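Local coordinates for protein pyruvate formate-lyase 2 (PDB 2F3O) that belongs to the glycyl radical enzymes; its reaction is not established, and it probably acts as a lyase, at residues L304-V315 and V358-V369; S391-F399 and L747-A755. One frame throughout, in Å; residues are numbered along the deposited sequence.

Contact 1: L304-V315 and V358-V369; sequences LANLWIKTNEIV and VTDRLRLRQPNV
Trp308 lies sandwiched between Pro367 and Val358. It sits near the end of helix 297-310. Segments 304-310 and 358-362 cross at -55°. Helix 350-362 is the connection of a beta-alpha-beta crossover between parallel strands 334-338 and 368-373.

The Trp308 side chain starts with CB, 3.7 Å from CD2 of Leu362. That methyl also meets CG1 of Ile309. CG and CD1 of Trp308 lie 3.4 and 3.3 Å from Pro367 CG. This carbon makes a CH-pi contact over one face of the five-membered ring, 3.4 Å from its centroid. CG2 of Val358 does so over the other face, at 4.2 Å. At the edge, Trp308 NE1 donates to Thr359 OG1 over 2.9 Å at 150°. CE2 and CZ2 lie near the same oxygen. Thr359 OG1 is also bonded to Met355 O. A leucine at Trp308 would probably leave Thr359 OG1 without its indole donor and open a gap between Pro367 and Val358.

The second half of the contact is polar. The Arg365 chain bends at chi3 (-95°) and brings its guanidinium to the carbonyl of Ile314. NH1 of Arg365 bonds Ile314 O at 2.8 Å, and its NH2 adds a weak bond to the same oxygen. Val315 CG2 and Gln366 CG lie over opposite faces of the guanidinium. A water accepts from Arg365 NH1 at 2.9 Å and donates to Asn312 O. Arg365 NH2 has a further partner in Gln329 O.

The indole N-H is thus satisfied within an apolar layer. The arginine charge meets backbone carbonyls and water here, and would probably polarise the Ile314 carbonyl.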
# COMPACT_ATOMS: atom_id res chain seq x y z
N LEU A 304 5.29 26.65 -39.22
CA LEU A 304 6.33 26.32 -38.25
C LEU A 304 7.15 27.54 -37.91
O LEU A 304 7.52 27.73 -36.76
CB LEU A 304 7.22 25.22 -38.78
CG LEU A 304 6.48 23.91 -38.97
CD1 LEU A 304 7.25 22.99 -39.88
CD2 LEU A 304 6.17 23.25 -37.62
N ALA A 305 7.42 28.37 -38.92
CA ALA A 305 8.15 29.62 -38.73
C ALA A 305 7.48 30.54 -37.72
O ALA A 305 8.15 31.11 -36.85
CB ALA A 305 8.35 30.34 -40.06
N ASN A 306 6.16 30.64 -37.83
CA ASN A 306 5.35 31.44 -36.94
C ASN A 306 5.45 31.00 -35.48
O ASN A 306 5.54 31.84 -34.58
CB ASN A 306 3.90 31.34 -37.38
CG ASN A 306 3.07 32.52 -36.95
OD1 ASN A 306 3.25 33.11 -35.88
ND2 ASN A 306 2.16 32.88 -37.80
N LEU A 307 5.41 29.68 -35.27
CA LEU A 307 5.59 29.08 -33.95
C LEU A 307 6.97 29.41 -33.35
O LEU A 307 7.05 29.92 -32.23
CB LEU A 307 5.42 27.57 -34.06
CG LEU A 307 4.79 26.70 -32.97
CD1 LEU A 307 5.26 25.28 -33.19
CD2 LEU A 307 5.17 27.14 -31.59
N TRP A 308 8.03 29.12 -34.12
CA TRP A 308 9.39 29.41 -33.69
C TRP A 308 9.51 30.86 -33.28
O TRP A 308 10.00 31.15 -32.19
CB TRP A 308 10.37 29.13 -34.81
CG TRP A 308 11.11 27.81 -34.81
CD1 TRP A 308 12.46 27.64 -34.93
CD2 TRP A 308 10.55 26.48 -34.73
NE1 TRP A 308 12.78 26.30 -34.90
CE2 TRP A 308 11.63 25.57 -34.80
CE3 TRP A 308 9.25 25.98 -34.62
CZ2 TRP A 308 11.44 24.20 -34.74
CZ3 TRP A 308 9.07 24.61 -34.56
CH2 TRP A 308 10.16 23.74 -34.63
N ILE A 309 9.02 31.75 -34.14
CA ILE A 309 9.10 33.20 -33.90
C ILE A 309 8.33 33.65 -32.65
O ILE A 309 8.78 34.55 -31.92
CB ILE A 309 8.68 34.02 -35.17
CG1 ILE A 309 9.73 33.88 -36.26
CG2 ILE A 309 8.52 35.51 -34.87
CD1 ILE A 309 9.42 34.64 -37.51
N LYS A 310 7.20 33.01 -32.38
CA LYS A 310 6.41 33.42 -31.23
C LYS A 310 7.06 33.13 -29.88
O LYS A 310 6.89 33.91 -28.97
CB LYS A 310 4.96 32.91 -31.30
CG LYS A 310 4.14 33.70 -32.31
CD LYS A 310 2.65 33.59 -32.09
CE LYS A 310 2.18 34.70 -31.18
NZ LYS A 310 0.84 35.21 -31.56
N THR A 311 7.86 32.06 -29.79
CA THR A 311 8.57 31.77 -28.53
C THR A 311 9.63 32.80 -28.13
O THR A 311 10.21 32.72 -27.05
CB THR A 311 9.23 30.39 -28.52
OG1 THR A 311 10.48 30.45 -29.21
CG2 THR A 311 8.34 29.34 -29.16
N ASN A 312 9.86 33.79 -28.99
CA ASN A 312 10.74 34.91 -28.69
C ASN A 312 10.04 36.06 -27.97
O ASN A 312 10.68 37.06 -27.67
CB ASN A 312 11.35 35.47 -29.96
CG ASN A 312 12.40 34.58 -30.53
OD1 ASN A 312 13.56 34.64 -30.13
ND2 ASN A 312 12.02 33.76 -31.51
N GLU A 313 8.74 35.93 -27.73
CA GLU A 313 7.99 36.98 -27.06
C GLU A 313 8.33 37.11 -25.57
O GLU A 313 8.14 38.17 -24.98
CB GLU A 313 6.49 36.82 -27.29
CG GLU A 313 6.08 37.01 -28.74
CD GLU A 313 4.60 36.68 -29.01
OE1 GLU A 313 3.86 36.38 -28.05
OE2 GLU A 313 4.18 36.73 -30.18
N ILE A 314 8.85 36.05 -24.96
CA ILE A 314 9.28 36.17 -23.56
C ILE A 314 10.78 36.26 -23.35
O ILE A 314 11.59 35.74 -24.09
CB ILE A 314 8.67 35.13 -22.56
CG1 ILE A 314 9.13 33.71 -22.87
CG2 ILE A 314 7.18 35.22 -22.52
CD1 ILE A 314 8.88 32.75 -21.72
N VAL A 315 11.08 36.94 -22.27
CA VAL A 315 12.41 37.30 -21.90
C VAL A 315 12.18 37.31 -20.38
O VAL A 315 11.09 37.66 -19.92
CB VAL A 315 12.75 38.69 -22.56
CG1 VAL A 315 12.71 39.84 -21.57
CG2 VAL A 315 14.08 38.63 -23.26
N VAL A 358 13.83 25.81 -40.95
CA VAL A 358 13.25 27.00 -40.33
C VAL A 358 14.16 27.50 -39.21
O VAL A 358 14.35 28.71 -39.05
CB VAL A 358 11.77 26.80 -39.89
CG1 VAL A 358 11.57 25.47 -39.35
CG2 VAL A 358 11.34 27.79 -38.84
N THR A 359 14.79 26.58 -38.48
CA THR A 359 15.76 26.96 -37.47
C THR A 359 16.95 27.69 -38.09
O THR A 359 17.38 28.72 -37.57
CB THR A 359 16.26 25.73 -36.68
OG1 THR A 359 15.16 25.14 -35.98
CG2 THR A 359 17.32 26.15 -35.68
N ASP A 360 17.44 27.16 -39.21
CA ASP A 360 18.62 27.70 -39.89
C ASP A 360 18.36 29.10 -40.44
O ASP A 360 19.24 29.98 -40.37
CB ASP A 360 19.06 26.76 -41.03
CG ASP A 360 20.53 26.97 -41.45
OD1 ASP A 360 21.25 27.77 -40.79
OD2 ASP A 360 20.97 26.31 -42.44
N ARG A 361 17.16 29.29 -40.99
CA ARG A 361 16.77 30.55 -41.58
C ARG A 361 16.62 31.63 -40.51
O ARG A 361 17.11 32.74 -40.68
CB ARG A 361 15.47 30.38 -42.37
CG ARG A 361 14.67 31.69 -42.59
CD ARG A 361 15.27 32.60 -43.67
NE ARG A 361 14.38 33.69 -44.05
CZ ARG A 361 13.34 33.57 -44.88
NH1 ARG A 361 13.04 32.39 -45.43
NH2 ARG A 361 12.59 34.64 -45.17
N LEU A 362 15.97 31.28 -39.41
CA LEU A 362 15.55 32.27 -38.44
C LEU A 362 16.68 32.80 -37.60
O LEU A 362 16.73 34.00 -37.36
CB LEU A 362 14.45 31.72 -37.53
CG LEU A 362 13.02 32.21 -37.80
CD1 LEU A 362 12.86 32.75 -39.19
CD2 LEU A 362 11.98 31.13 -37.54
N ARG A 363 17.57 31.92 -37.15
CA ARG A 363 18.69 32.28 -36.27
C ARG A 363 18.36 33.21 -35.12
O ARG A 363 19.15 34.10 -34.81
CB ARG A 363 19.85 32.85 -37.06
CG ARG A 363 20.16 32.02 -38.23
CD ARG A 363 21.56 32.18 -38.70
NE ARG A 363 21.94 31.04 -39.52
CZ ARG A 363 23.13 30.91 -40.10
NH1 ARG A 363 24.03 31.87 -39.95
NH2 ARG A 363 23.42 29.82 -40.79
N LEU A 364 17.20 33.01 -34.50
CA LEU A 364 16.77 33.81 -33.36
C LEU A 364 17.18 33.13 -32.07
O LEU A 364 17.56 31.96 -32.09
CB LEU A 364 15.26 33.99 -33.39
CG LEU A 364 14.73 34.65 -34.65
CD1 LEU A 364 13.22 34.47 -34.73
CD2 LEU A 364 15.10 36.13 -34.67
N ARG A 365 17.08 33.85 -30.94
CA ARG A 365 17.47 33.28 -29.65
C ARG A 365 16.58 32.13 -29.19
O ARG A 365 16.99 31.32 -28.35
CB ARG A 365 17.52 34.36 -28.55
CG ARG A 365 16.19 35.00 -28.22
CD ARG A 365 16.24 35.91 -26.97
NE ARG A 365 15.83 35.26 -25.72
CZ ARG A 365 14.57 35.09 -25.32
NH1 ARG A 365 13.56 35.48 -26.09
NH2 ARG A 365 14.30 34.49 -24.17
N GLN A 366 15.38 32.04 -29.76
CA GLN A 366 14.43 31.08 -29.25
C GLN A 366 13.44 30.46 -30.22
O GLN A 366 12.77 31.17 -30.97
CB GLN A 366 13.55 31.70 -28.14
CG GLN A 366 14.15 31.84 -26.75
CD GLN A 366 14.43 30.54 -26.05
OE1 GLN A 366 13.75 29.56 -26.29
NE2 GLN A 366 15.41 30.53 -25.17
N PRO A 367 13.55 29.14 -30.40
CA PRO A 367 13.23 28.11 -29.45
C PRO A 367 14.61 27.48 -29.19
O PRO A 367 15.56 27.71 -29.95
CB PRO A 367 12.31 27.16 -30.22
CG PRO A 367 12.35 27.62 -31.62
CD PRO A 367 13.48 28.61 -31.76
N ASN A 368 14.78 26.75 -28.11
CA ASN A 368 16.03 26.07 -27.95
C ASN A 368 15.90 24.80 -28.72
O ASN A 368 15.25 23.88 -28.26
CB ASN A 368 16.33 25.77 -26.50
CG ASN A 368 17.80 25.62 -26.24
OD1 ASN A 368 18.58 25.44 -27.17
ND2 ASN A 368 18.20 25.71 -24.98
N VAL A 369 16.49 24.73 -29.91
CA VAL A 369 16.31 23.52 -30.71
C VAL A 369 17.32 22.39 -30.44
O VAL A 369 18.55 22.58 -30.52
CB VAL A 369 15.99 23.82 -32.18
CG1 VAL A 369 16.12 25.30 -32.42
CG2 VAL A 369 16.79 22.96 -33.13
O HOH W 1 13.37 37.41 -28.21

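Contact 2: S391-F399 and L747-A755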
# COMPACT_ATOMS: atom_id res chain seq x y z
N SER A 391 28.03 27.17 -41.11
CA SER A 391 27.63 28.50 -41.56
C SER A 391 27.16 29.40 -40.41
O SER A 391 26.41 30.35 -40.63
CB SER A 391 26.56 28.41 -42.65
OG SER A 391 25.37 27.85 -42.15
N GLY A 392 27.58 29.08 -39.19
CA GLY A 392 27.42 29.97 -38.05
C GLY A 392 26.03 30.21 -37.49
O GLY A 392 25.79 31.25 -36.89
N CYS A 393 25.13 29.24 -37.66
CA CYS A 393 23.76 29.38 -37.15
C CYS A 393 23.68 29.49 -35.64
O CYS A 393 22.83 30.22 -35.13
CB CYS A 393 22.87 28.25 -37.64
SG CYS A 393 23.21 26.68 -36.85
N ASN A 394 24.56 28.76 -34.95
CA ASN A 394 24.78 28.91 -33.52
C ASN A 394 23.53 28.81 -32.66
O ASN A 394 23.36 29.58 -31.71
CB ASN A 394 25.50 30.24 -33.24
CG ASN A 394 26.94 30.24 -33.72
OD1 ASN A 394 27.41 29.25 -34.30
ND2 ASN A 394 27.64 31.35 -33.49
N ASN A 395 22.66 27.87 -33.00
CA ASN A 395 21.35 27.74 -32.36
C ASN A 395 20.83 26.30 -32.30
O ASN A 395 19.62 26.06 -32.21
CB ASN A 395 20.33 28.69 -33.00
CG ASN A 395 20.00 28.37 -34.48
OD1 ASN A 395 19.08 28.94 -35.04
ND2 ASN A 395 20.75 27.47 -35.10
N LEU A 396 21.77 25.36 -32.37
CA LEU A 396 21.49 23.93 -32.34
C LEU A 396 22.17 23.30 -31.15
O LEU A 396 23.20 23.79 -30.70
CB LEU A 396 22.05 23.26 -33.60
CG LEU A 396 21.10 22.79 -34.70
CD1 LEU A 396 19.98 23.76 -34.87
CD2 LEU A 396 21.85 22.61 -36.01
N ALA A 397 21.61 22.22 -30.64
CA ALA A 397 22.33 21.39 -29.68
C ALA A 397 22.18 19.96 -30.11
O ALA A 397 21.12 19.56 -30.59
CB ALA A 397 21.81 21.57 -28.31
N LEU A 398 23.24 19.18 -29.95
CA LEU A 398 23.24 17.80 -30.40
C LEU A 398 23.21 16.84 -29.23
O LEU A 398 24.00 16.96 -28.30
CB LEU A 398 24.46 17.55 -31.29
CG LEU A 398 24.42 18.33 -32.60
CD1 LEU A 398 25.70 18.16 -33.35
CD2 LEU A 398 23.24 17.88 -33.45
N PHE A 399 22.29 15.90 -29.27
CA PHE A 399 22.10 14.95 -28.18
C PHE A 399 22.31 13.53 -28.70
O PHE A 399 21.69 13.11 -29.68
CB PHE A 399 20.70 15.09 -27.60
CG PHE A 399 20.48 16.35 -26.82
CD1 PHE A 399 20.22 17.55 -27.45
CD2 PHE A 399 20.53 16.34 -25.44
CE1 PHE A 399 20.03 18.70 -26.72
CE2 PHE A 399 20.33 17.48 -24.71
CZ PHE A 399 20.08 18.66 -25.34
N LEU A 747 24.22 35.90 -32.75
CA LEU A 747 23.85 34.73 -31.92
C LEU A 747 24.99 33.85 -31.39
O LEU A 747 25.91 33.47 -32.11
CB LEU A 747 22.86 33.81 -32.64
CG LEU A 747 21.38 33.75 -32.24
CD1 LEU A 747 20.91 32.36 -32.55
CD2 LEU A 747 21.11 34.06 -30.78
N VAL A 748 24.89 33.48 -30.14
CA VAL A 748 25.93 32.67 -29.54
C VAL A 748 25.27 31.56 -28.72
O VAL A 748 24.10 31.69 -28.35
CB VAL A 748 26.88 33.56 -28.71
CG1 VAL A 748 26.40 33.70 -27.28
CG2 VAL A 748 28.27 33.02 -28.74
N ARG A 749 25.98 30.45 -28.49
CA ARG A 749 25.53 29.41 -27.56
C ARG A 749 26.30 29.59 -26.27
O ARG A 749 27.51 29.43 -26.25
CB ARG A 749 25.80 28.02 -28.12
CG ARG A 749 25.06 27.71 -29.39
CD ARG A 749 23.57 27.60 -29.16
NE ARG A 749 23.19 26.38 -28.46
CZ ARG A 749 21.94 26.06 -28.14
NH1 ARG A 749 20.94 26.85 -28.46
NH2 ARG A 749 21.70 24.93 -27.50
N VAL A 750 25.61 29.94 -25.19
CA VAL A 750 26.31 30.30 -23.97
C VAL A 750 26.88 29.10 -23.24
O VAL A 750 28.08 29.07 -22.95
CB VAL A 750 25.42 31.08 -23.01
CG1 VAL A 750 26.22 31.59 -21.84
CG2 VAL A 750 24.79 32.22 -23.72
N ALA A 751 26.03 28.12 -22.98
CA ALA A 751 26.38 26.94 -22.19
C ALA A 751 25.22 25.95 -22.22
O ALA A 751 25.10 25.11 -21.33
CB ALA A 751 26.66 27.33 -20.75
N GLY A 752 24.34 26.10 -23.21
CA GLY A 752 23.21 25.20 -23.35
C GLY A 752 22.04 25.84 -24.06
O GLY A 752 21.02 25.19 -24.30
N TRP A 753 22.18 27.11 -24.41
CA TRP A 753 21.11 27.87 -25.06
C TRP A 753 21.62 29.05 -25.87
O TRP A 753 22.73 29.53 -25.64
CB TRP A 753 20.12 28.38 -24.03
CG TRP A 753 20.55 29.54 -23.22
CD1 TRP A 753 20.07 30.81 -23.30
CD2 TRP A 753 21.53 29.55 -22.16
NE1 TRP A 753 20.68 31.61 -22.37
CE2 TRP A 753 21.59 30.87 -21.66
CE3 TRP A 753 22.37 28.57 -21.58
CZ2 TRP A 753 22.45 31.24 -20.62
CZ3 TRP A 753 23.21 28.95 -20.56
CH2 TRP A 753 23.24 30.27 -20.08
N SER A 754 20.79 29.53 -26.78
CA SER A 754 21.13 30.69 -27.60
C SER A 754 20.85 32.04 -26.94
O SER A 754 19.74 32.32 -26.51
CB SER A 754 20.38 30.64 -28.92
OG SER A 754 20.97 29.68 -29.79
N ALA A 755 21.86 32.88 -26.88
CA ALA A 755 21.65 34.26 -26.45
C ALA A 755 22.18 35.23 -27.50
O ALA A 755 23.12 34.92 -28.24
CB ALA A 755 22.34 34.51 -25.16
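Asn394 and Ser754 join the loop that leads into strand 396-400 to a beta hairpin. The hairpin pairs strands 747-749 and 754-756, and its tip carries Gly752, the predicted glycyl radical site. The radical itself is not present in this structure. In this family such a loop is held inside the barrel of the enzyme.

The Asn394 amide turns its ND2 to the hairpin. ND2 of Asn394 donates to Leu747 O over 3.1 Å at 166°. That oxygen lies in the amide plane, while the donor is tilted from the plane of the Leu747 carbonyl. OD1 of the same amide accepts from Ile727 N. The group therefore bridges the hairpin and strand 722-728, which probably fixes its rotation.

Ser754 turns its hydroxyl to segment 391-399. Its OG donates to Asn394 O at 3.1 Å, in the carbonyl plane and on a lone pair. The same OG accepts from Arg749 NH1 at 3.1 Å, in the plane of the guanidinium. Arginine, serine and carbonyl thus form a short chain of hydrogen bonds from the hairpin to the loop at Asn394.

Arg749 folds compactly, with bends at chi2 (-68°) and chi3 (-72°). These bends lay its chain along the backbone of Asn394 and Asn395, with CD 3.2 Å from Asn394 O. Leu396 O lies over one face of the guanidinium, near its rim, and CA of Trp753 over the opposite face. NE of Arg749 bonds Gln724 OE1, which probably helps to fix the turn of the group.

Beside the serine, Leu747 turns its CD1 methyl to CB of Asn395, 3.7 Å away. At the far end of the arginine, NH2 of Arg749 rests 3.5 Å from the Ala397 methyl, CB.

Contacts 1 and 2 have centres 13 Å apart and are in series along the chain. They share one sheet, in which strands 368-373 and 396-400 are neighbours. Asn368 is the main bridge. Its ND2 probably bonds Gly752 O at 2.9 Å, and its OD1 bonds NH1 of Arg749. The end of contact 1 thus reaches the predicted radical residue of contact 2 directly. A second link is a probable hydrogen bond from Arg363 NH1 to Ser391 O, also 2.9 Å. A bound glycerol lies about 7 Å from the Gln366 side chain and about 10 Å from that of Arg749, so contact 1 comes nearer to it than contact 2.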